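Local coordinates for endoribonuclease L-PSP/chorismate mutase-like domain-containing protein (Shewanella oneidensis, PDB 2OTM), which is of unknown function but belongs to the YjgF/L-PSP family of trimeric proteins and may act as an endoribonuclease, at residues M3-V11 and K81-R89; S35-P44 and S144-L154. All blocks are in the same frame, centred on the assembly; numbering follows the deposited sequence.

Contact 1 of 2, residues M3-V11 and K81-R89; sequences MNTPESRLV and KQACGELSR
Glu7 OE2 is gripped from two directions. Leu87 N donates to its syn lone pair at 2.8 Å, nearly straight at 174°. Lys81 NZ reaches the anti side of Glu7 OE2, also at 2.8 Å, 22° out of the carboxylate plane. The contact joins the first turn of helix 6-12 to the end of helix 62-84 and the short 3-10 segment 87-89 of this YjgF-like alpha/beta fold. Glu7 gets there through a kink at chi2, which turns the carboxylate toward the far segment. Lys81 bends back at its tip to give a second bond, from NZ to Gly85 O, so one ammonium group links the Glu7 carboxylate to the residue that leaves the helix with positive phi.

The other oxygen, Glu7 OE1, accepts from water 1, which also donates to Glu86 OE1 and accepts from Ser88 N. This water probably eases the approach of two like charges, since Glu7 OE2 and Glu86 OE1 stand 4.0 Å apart. Beneath the polar network the contact is apolar: Pro6 CB lies 3.7 Å from Leu87 CB, and Leu10 CD1 meets Leu87 CD1 more loosely. Ile123 and Phe124 of helix 109-124 cover Pro6, and Phe124 also touches Leu87. Thr5 is the N-cap of helix 6-12, its OG1 accepting from Ser8 N at 3.0 Å. With OG1 placed between the backbone N and the carbonyl carbon (chi1 56°), the methyl branch falls beside the backbone N and faces Ser88, Thr5 CG2 lying 3.4 Å from Ser88 OG.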
loop_
_atom_site.group_PDB
_atom_site.type_symbol
_atom_site.label_atom_id
_atom_site.label_comp_id
_atom_site.label_asym_id
_atom_site.label_seq_id
_atom_site.Cartn_x
_atom_site.Cartn_y
_atom_site.Cartn_z
HETATM N N MSE B 3 17.998 30.703 8.510
HETATM C CA MSE B 3 16.660 30.167 8.375
HETATM C C MSE B 3 16.611 28.702 8.563
HETATM O O MSE B 3 17.455 27.980 8.052
HETATM C CB MSE B 3 16.135 30.542 7.029
HETATM C CG MSE B 3 16.253 32.016 6.953
HETATM SE SE MSE B 3 15.274 32.564 5.593
HETATM C CE MSE B 3 16.735 32.414 4.366
ATOM N N ASN B 4 15.585 28.285 9.296
ATOM C CA ASN B 4 15.480 26.924 9.795
ATOM C C ASN B 4 14.642 26.110 8.836
ATOM O O ASN B 4 13.530 25.669 9.172
ATOM C CB ASN B 4 14.856 26.966 11.178
ATOM C CG ASN B 4 15.603 27.896 12.096
ATOM O OD1 ASN B 4 16.746 27.610 12.468
ATOM N ND2 ASN B 4 14.997 29.057 12.419
ATOM N N THR B 5 15.199 25.918 7.647
ATOM C CA THR B 5 14.555 25.175 6.587
ATOM C C THR B 5 14.998 23.713 6.694
ATOM O O THR B 5 16.019 23.412 7.323
ATOM C CB THR B 5 15.006 25.690 5.220
ATOM O OG1 THR B 5 16.432 25.608 5.157
ATOM C CG2 THR B 5 14.536 27.165 4.934
ATOM N N PRO B 6 14.263 22.794 6.047
ATOM C CA PRO B 6 14.733 21.405 5.978
ATOM C C PRO B 6 16.130 21.319 5.332
ATOM O O PRO B 6 16.998 20.565 5.770
ATOM C CB PRO B 6 13.655 20.721 5.115
ATOM C CG PRO B 6 12.436 21.568 5.356
ATOM C CD PRO B 6 12.979 22.969 5.361
ATOM N N GLU B 7 16.358 22.153 4.337
ATOM C CA GLU B 7 17.654 22.224 3.701
ATOM C C GLU B 7 18.756 22.559 4.714
ATOM O O GLU B 7 19.813 21.936 4.675
ATOM C CB GLU B 7 17.645 23.227 2.560
ATOM C CG GLU B 7 16.862 22.808 1.320
ATOM C CD GLU B 7 15.361 23.134 1.352
ATOM O OE1 GLU B 7 14.809 23.514 2.414
ATOM O OE2 GLU B 7 14.731 22.972 0.273
ATOM N N SER B 8 18.520 23.510 5.630
ATOM C CA SER B 8 19.562 23.852 6.622
ATOM C C SER B 8 19.835 22.679 7.560
ATOM O O SER B 8 20.984 22.462 7.999
ATOM C CB SER B 8 19.197 25.122 7.401
ATOM O OG SER B 8 18.070 24.913 8.224
ATOM N N ARG B 9 18.795 21.902 7.857
ATOM C CA ARG B 9 18.943 20.750 8.739
ATOM C C ARG B 9 19.727 19.621 8.073
ATOM O O ARG B 9 20.496 18.902 8.742
ATOM C CB ARG B 9 17.595 20.261 9.192
ATOM C CG ARG B 9 16.875 21.247 10.106
ATOM C CD ARG B 9 15.529 20.691 10.510
ATOM N NE ARG B 9 14.655 21.723 11.048
ATOM C CZ ARG B 9 13.570 22.241 10.461
ATOM N NH1 ARG B 9 13.133 21.820 9.279
ATOM N NH2 ARG B 9 12.891 23.196 11.099
ATOM N N LEU B 10 19.528 19.452 6.766
ATOM C CA LEU B 10 20.350 18.521 5.997
ATOM C C LEU B 10 21.819 18.963 6.062
ATOM O O LEU B 10 22.715 18.158 6.300
ATOM C CB LEU B 10 19.876 18.445 4.533
ATOM C CG LEU B 10 18.544 17.726 4.260
ATOM C CD1 LEU B 10 17.985 18.103 2.897
ATOM C CD2 LEU B 10 18.658 16.169 4.399
ATOM N N VAL B 11 22.060 20.251 5.860
ATOM C CA VAL B 11 23.427 20.774 5.940
ATOM C C VAL B 11 23.980 20.498 7.334
ATOM O O VAL B 11 25.069 19.938 7.478
ATOM C CB VAL B 11 23.497 22.273 5.610
ATOM C CG1 VAL B 11 24.893 22.837 5.949
ATOM C CG2 VAL B 11 23.134 22.510 4.139
ATOM N N LYS B 81 12.283 17.507 -3.126
ATOM C CA LYS B 81 12.881 18.814 -3.394
ATOM C C LYS B 81 12.818 19.174 -4.872
ATOM O O LYS B 81 12.631 20.344 -5.243
ATOM C CB LYS B 81 14.342 18.867 -2.951
ATOM C CG LYS B 81 14.978 20.253 -3.225
ATOM C CD LYS B 81 15.981 20.653 -2.187
ATOM C CE LYS B 81 16.701 21.959 -2.577
ATOM N NZ LYS B 81 15.940 23.210 -2.235
ATOM N N GLN B 82 13.000 18.166 -5.721
ATOM C CA GLN B 82 12.876 18.375 -7.154
ATOM C C GLN B 82 11.463 18.777 -7.532
ATOM O O GLN B 82 11.271 19.656 -8.359
ATOM C CB GLN B 82 13.286 17.124 -7.913
ATOM C CG GLN B 82 13.511 17.348 -9.390
ATOM C CD GLN B 82 13.570 16.032 -10.146
ATOM O OE1 GLN B 82 14.601 15.683 -10.710
ATOM N NE2 GLN B 82 12.472 15.274 -10.120
ATOM N N ALA B 83 10.479 18.146 -6.913
ATOM C CA ALA B 83 9.101 18.452 -7.170
ATOM C C ALA B 83 8.691 19.843 -6.660
ATOM O O ALA B 83 7.959 20.537 -7.356
ATOM C CB ALA B 83 8.224 17.407 -6.533
ATOM N N CYS B 84 9.147 20.249 -5.470
ATOM C CA CYS B 84 8.579 21.491 -4.919
ATOM C C CYS B 84 9.544 22.655 -4.806
ATOM O O CYS B 84 9.118 23.754 -4.498
ATOM C CB CYS B 84 7.878 21.231 -3.592
ATOM S SG CYS B 84 8.979 20.726 -2.321
ATOM N N GLY B 85 10.817 22.430 -5.100
ATOM C CA GLY B 85 11.798 23.519 -5.156
ATOM C C GLY B 85 12.391 23.868 -3.812
ATOM O O GLY B 85 13.621 23.847 -3.652
ATOM N N GLU B 86 11.527 24.213 -2.861
ATOM C CA GLU B 86 11.905 24.559 -1.511
ATOM C C GLU B 86 11.156 23.592 -0.634
ATOM O O GLU B 86 9.936 23.539 -0.679
ATOM C CB GLU B 86 11.487 25.998 -1.209
ATOM C CG GLU B 86 12.330 27.064 -1.910
ATOM C CD GLU B 86 13.743 27.164 -1.349
ATOM O OE1 GLU B 86 13.952 26.919 -0.134
ATOM O OE2 GLU B 86 14.660 27.484 -2.129
ATOM N N LEU B 87 11.891 22.827 0.166
ATOM C CA LEU B 87 11.285 21.839 1.044
ATOM C C LEU B 87 10.424 22.499 2.130
ATOM O O LEU B 87 9.583 21.840 2.723
ATOM C CB LEU B 87 12.363 20.944 1.654
ATOM C CG LEU B 87 13.034 19.924 0.715
ATOM C CD1 LEU B 87 14.216 19.270 1.396
ATOM C CD2 LEU B 87 12.038 18.854 0.229
ATOM N N SER B 88 10.634 23.799 2.386
ATOM C CA SER B 88 9.727 24.568 3.261
ATOM C C SER B 88 8.289 24.603 2.789
ATOM O O SER B 88 7.383 24.919 3.542
ATOM C CB SER B 88 10.204 26.022 3.349
ATOM O OG SER B 88 11.442 26.073 4.008
ATOM N N ARG B 89 8.093 24.345 1.509
ATOM C CA ARG B 89 6.754 24.321 0.906
ATOM C C ARG B 89 5.914 23.115 1.334
ATOM O O ARG B 89 4.679 23.097 1.182
ATOM C CB ARG B 89 6.859 24.413 -0.605
ATOM C CG ARG B 89 7.478 25.754 -1.064
ATOM C CD ARG B 89 7.713 25.878 -2.566
ATOM N NE ARG B 89 8.282 27.214 -2.815
ATOM C CZ ARG B 89 9.156 27.549 -3.768
ATOM N NH1 ARG B 89 9.580 26.675 -4.660
ATOM N NH2 ARG B 89 9.599 28.805 -3.839
HETATM O O HOH W 1 12.973 25.416 1.907
#

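Contact 2 of 2, residues S35-P44 and S144-L154; sequences SQLMTSGQFP and SLCLVYLFAEL
Leu147 CD1 sits over one face of the Phe43 ring, 3.4 Å from its centroid and 16° off the normal, a close CH-pi contact, while Ser144 CB and OG lie at the ring edge. On the Tyr149 ring one face carries Gly41 CA, 3.6 Å from the centroid, and Thr39 O stands at the edge. Met38 CB meets the Phe151 ring obliquely at CD2 (3.6 Å), and water 3 lies above one face of that ring.

They flank the antiparallel pairing of strands 36-39 and 146-153, two neighbours in the main sheet of the fold, and the segment that follows strand 36-39. Leu37 and Ala152 form a hydrogen-bonded pair, Leu37 N giving to Ala152 O at 2.8 Å. Beyond Met38 the register slips by one, so that Gln42 pairs with Val148. Thr39 spans the slip: its N donates to Leu150 O at 3.0 Å, and its OG1, turned in over the main chain with chi1 73°, accepts from Leu150 N at 3.1 Å, 170° at the hydrogen. The same hydroxyl donates to Ser40 O. A valine here would probably leave the buried Leu150 N-H without its acceptor and Ser40 O without this donor.

With OG1 taking the Leu150 N-H, Thr39 O is bonded instead to other partners: water 3 donates to it at 2.6 Å, and Arg95 NH1 of the second subunit is a further donor. This is consistent with the register shift making a main-chain acceptor available at the subunit interface.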
loop_
_atom_site.group_PDB
_atom_site.type_symbol
_atom_site.label_atom_id
_atom_site.label_comp_id
_atom_site.label_asym_id
_atom_site.label_seq_id
_atom_site.Cartn_x
_atom_site.Cartn_y
_atom_site.Cartn_z
ATOM N N SER B 35 -3.722 18.529 -3.109
ATOM C CA SER B 35 -2.601 18.978 -2.293
ATOM C C SER B 35 -1.659 17.823 -1.885
ATOM O O SER B 35 -0.744 18.028 -1.098
ATOM C CB SER B 35 -3.151 19.637 -1.036
ATOM O OG SER B 35 -3.790 18.654 -0.217
ATOM N N GLN B 36 -1.865 16.632 -2.454
ATOM C CA GLN B 36 -1.132 15.437 -2.057
ATOM C C GLN B 36 -0.107 15.074 -3.113
ATOM O O GLN B 36 -0.453 14.832 -4.255
ATOM C CB GLN B 36 -2.113 14.274 -1.854
ATOM C CG GLN B 36 -3.086 14.529 -0.724
ATOM C CD GLN B 36 -4.232 13.552 -0.678
ATOM O OE1 GLN B 36 -5.373 13.958 -0.704
ATOM N NE2 GLN B 36 -3.939 12.266 -0.619
ATOM N N LEU B 37 1.157 15.080 -2.713
ATOM C CA LEU B 37 2.288 14.730 -3.548
ATOM C C LEU B 37 2.797 13.369 -3.081
ATOM O O LEU B 37 3.029 13.181 -1.886
ATOM C CB LEU B 37 3.369 15.790 -3.363
ATOM C CG LEU B 37 4.776 15.590 -3.930
ATOM C CD1 LEU B 37 4.768 15.481 -5.407
ATOM C CD2 LEU B 37 5.625 16.779 -3.520
HETATM N N MSE B 38 2.944 12.424 -4.005
HETATM C CA MSE B 38 3.371 11.087 -3.635
HETATM C C MSE B 38 4.475 10.618 -4.556
HETATM O O MSE B 38 4.400 10.793 -5.767
HETATM C CB MSE B 38 2.195 10.141 -3.657
HETATM C CG MSE B 38 1.501 10.044 -4.976
HETATM SE SE MSE B 38 -0.239 9.295 -4.723
HETATM C CE MSE B 38 -1.090 10.697 -3.811
ATOM N N THR B 39 5.510 10.016 -3.981
ATOM C CA THR B 39 6.610 9.496 -4.791
ATOM C C THR B 39 6.313 8.064 -5.272
ATOM O O THR B 39 5.463 7.362 -4.724
ATOM C CB THR B 39 7.936 9.511 -4.016
ATOM O OG1 THR B 39 7.935 8.469 -3.016
ATOM C CG2 THR B 39 8.138 10.862 -3.374
ATOM N N SER B 40 7.035 7.648 -6.311
ATOM C CA SER B 40 7.198 6.247 -6.639
ATOM C C SER B 40 8.337 5.734 -5.747
ATOM O O SER B 40 8.776 6.423 -4.834
ATOM C CB SER B 40 7.501 6.071 -8.117
ATOM O OG SER B 40 6.369 6.440 -8.891
ATOM N N GLY B 41 8.764 4.500 -5.955
ATOM C CA GLY B 41 9.698 3.866 -5.019
ATOM C C GLY B 41 11.084 4.457 -5.075
ATOM O O GLY B 41 11.629 4.671 -6.157
ATOM N N GLN B 42 11.669 4.680 -3.897
ATOM C CA GLN B 42 12.974 5.308 -3.753
ATOM C C GLN B 42 13.943 4.340 -3.088
ATOM O O GLN B 42 13.589 3.681 -2.143
ATOM C CB GLN B 42 12.868 6.564 -2.894
ATOM C CG GLN B 42 11.873 7.552 -3.420
ATOM C CD GLN B 42 12.363 8.277 -4.651
ATOM O OE1 GLN B 42 13.516 8.673 -4.733
ATOM N NE2 GLN B 42 11.469 8.460 -5.622
ATOM N N PHE B 43 15.142 4.247 -3.655
ATOM C CA PHE B 43 16.129 3.230 -3.301
ATOM C C PHE B 43 17.296 3.847 -2.543
ATOM O O PHE B 43 17.562 5.067 -2.656
ATOM C CB PHE B 43 16.704 2.655 -4.589
ATOM C CG PHE B 43 15.717 1.888 -5.411
ATOM C CD1 PHE B 43 14.910 2.537 -6.350
ATOM C CD2 PHE B 43 15.603 0.515 -5.274
ATOM C CE1 PHE B 43 13.993 1.819 -7.112
ATOM C CE2 PHE B 43 14.683 -0.201 -6.029
ATOM C CZ PHE B 43 13.875 0.451 -6.947
ATOM N N PRO B 44 18.061 3.017 -1.834
ATOM C CA PRO B 44 19.242 3.489 -1.141
ATOM C C PRO B 44 20.484 3.608 -2.044
ATOM O O PRO B 44 21.405 2.772 -2.009
ATOM C CB PRO B 44 19.428 2.457 -0.021
ATOM C CG PRO B 44 18.931 1.216 -0.577
ATOM C CD PRO B 44 17.828 1.581 -1.586
ATOM N N SER B 144 17.253 -4.751 -4.239
ATOM C CA SER B 144 17.416 -3.779 -3.182
ATOM C C SER B 144 16.996 -4.341 -1.830
ATOM O O SER B 144 16.048 -5.104 -1.716
ATOM C CB SER B 144 16.600 -2.525 -3.480
ATOM O OG SER B 144 16.879 -1.466 -2.559
ATOM N N LEU B 145 17.692 -3.949 -0.773
ATOM C CA LEU B 145 17.258 -4.317 0.569
ATOM C C LEU B 145 15.940 -3.638 0.930
ATOM O O LEU B 145 15.126 -4.204 1.660
ATOM C CB LEU B 145 18.320 -3.947 1.577
ATOM C CG LEU B 145 17.978 -4.110 3.044
ATOM C CD1 LEU B 145 17.746 -5.593 3.365
ATOM C CD2 LEU B 145 19.150 -3.539 3.784
ATOM N N CYS B 146 15.720 -2.433 0.410
ATOM C CA CYS B 146 14.544 -1.693 0.782
ATOM C C CYS B 146 14.061 -0.739 -0.287
ATOM O O CYS B 146 14.783 -0.400 -1.234
ATOM C CB CYS B 146 14.797 -0.912 2.074
ATOM S SG CYS B 146 16.018 0.440 1.948
ATOM N N LEU B 147 12.825 -0.320 -0.104
ATOM C CA LEU B 147 12.206 0.686 -0.950
ATOM C C LEU B 147 11.364 1.593 -0.062
ATOM O O LEU B 147 10.615 1.105 0.814
ATOM C CB LEU B 147 11.354 -0.065 -1.973
ATOM C CG LEU B 147 10.934 0.382 -3.351
ATOM C CD1 LEU B 147 12.078 0.874 -4.211
ATOM C CD2 LEU B 147 10.240 -0.842 -3.990
ATOM N N VAL B 148 11.407 2.899 -0.325
ATOM C CA VAL B 148 10.689 3.867 0.481
ATOM C C VAL B 148 9.806 4.719 -0.426
ATOM O O VAL B 148 10.211 5.090 -1.536
ATOM C CB VAL B 148 11.710 4.755 1.291
ATOM C CG1 VAL B 148 11.076 6.006 1.813
ATOM C CG2 VAL B 148 12.338 3.912 2.429
ATOM N N TYR B 149 8.598 5.014 0.059
ATOM C CA TYR B 149 7.647 5.887 -0.594
ATOM C C TYR B 149 7.205 6.937 0.419
ATOM O O TYR B 149 6.874 6.611 1.559
ATOM C CB TYR B 149 6.398 5.117 -1.026
ATOM C CG TYR B 149 6.639 4.029 -2.027
ATOM C CD1 TYR B 149 7.156 2.795 -1.650
ATOM C CD2 TYR B 149 6.284 4.208 -3.351
ATOM C CE1 TYR B 149 7.366 1.784 -2.594
ATOM C CE2 TYR B 149 6.499 3.205 -4.318
ATOM C CZ TYR B 149 7.047 1.994 -3.920
ATOM O OH TYR B 149 7.218 1.017 -4.869
ATOM N N LEU B 150 7.167 8.188 -0.007
ATOM C CA LEU B 150 6.728 9.301 0.840
ATOM C C LEU B 150 5.499 9.971 0.235
ATOM O O LEU B 150 5.305 9.956 -0.973
ATOM C CB LEU B 150 7.822 10.337 0.985
ATOM C CG LEU B 150 9.113 9.918 1.688
ATOM C CD1 LEU B 150 10.009 11.109 1.832
ATOM C CD2 LEU B 150 8.832 9.303 3.037
ATOM N N PHE B 151 4.675 10.526 1.117
ATOM C CA PHE B 151 3.463 11.236 0.764
ATOM C C PHE B 151 3.488 12.556 1.554
ATOM O O PHE B 151 3.673 12.546 2.781
ATOM C CB PHE B 151 2.247 10.450 1.192
ATOM C CG PHE B 151 2.134 9.075 0.566
ATOM C CD1 PHE B 151 2.878 8.019 1.050
ATOM C CD2 PHE B 151 1.285 8.853 -0.475
ATOM C CE1 PHE B 151 2.789 6.768 0.487
ATOM C CE2 PHE B 151 1.178 7.582 -1.045
ATOM C CZ PHE B 151 1.933 6.557 -0.562
ATOM N N ALA B 152 3.314 13.670 0.843
ATOM C CA ALA B 152 3.465 15.002 1.403
ATOM C C ALA B 152 2.253 15.829 1.064
ATOM O O ALA B 152 1.656 15.661 0.001
ATOM C CB ALA B 152 4.722 15.687 0.880
ATOM N N GLU B 153 1.912 16.728 1.975
ATOM C CA GLU B 153 0.865 17.726 1.779
ATOM C C GLU B 153 1.510 19.055 1.439
ATOM O O GLU B 153 2.438 19.485 2.124
ATOM C CB GLU B 153 0.026 17.893 3.060
ATOM C CG GLU B 153 -1.184 18.759 2.850
ATOM C CD GLU B 153 -1.976 19.058 4.114
ATOM O OE1 GLU B 153 -1.570 18.666 5.224
ATOM O OE2 GLU B 153 -3.008 19.733 3.965
ATOM N N LEU B 154 1.032 19.681 0.372
ATOM C CA LEU B 154 1.502 20.995 -0.057
ATOM C C LEU B 154 0.436 22.041 0.246
ATOM O O LEU B 154 0.688 23.246 0.135
ATOM C CB LEU B 154 1.748 20.988 -1.555
ATOM C CG LEU B 154 2.714 19.927 -2.082
ATOM C CD1 LEU B 154 2.532 19.850 -3.585
ATOM C CD2 LEU B 154 4.150 20.242 -1.682
ATOM O OXT LEU B 154 -0.707 21.682 0.572
HETATM O O HOH W 2 -5.332 18.846 2.050
HETATM O O HOH W 3 4.352 7.342 -2.387
HETATM O O HOH W 4 7.579 2.306 -7.512
#

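In the fold
The centres of contacts 1 and 2 lie 16 Å apart, yet the two meet directly: Ala83 CB is 4.0 Å from Leu37 CD2, and Arg89 O is 4.1 Å from Leu154 CD2. Helix 62-84 bridges them, ending in contact 1 while its Ala72, Thr73 and Ala76 pack on Val148, Leu150 and Gln42 of contact 2. No other chain touches contact 1, whereas contact 2 faces the second and third subunits. A glycerol lies about 4 Å from the Glu7 side chain and an acetate about 4 Å from that of Phe43, both probably from the crystallisation liquor. In YjgF relatives ligands bind in clefts between subunits, so residues 35-44 are the likelier to border such a pocket.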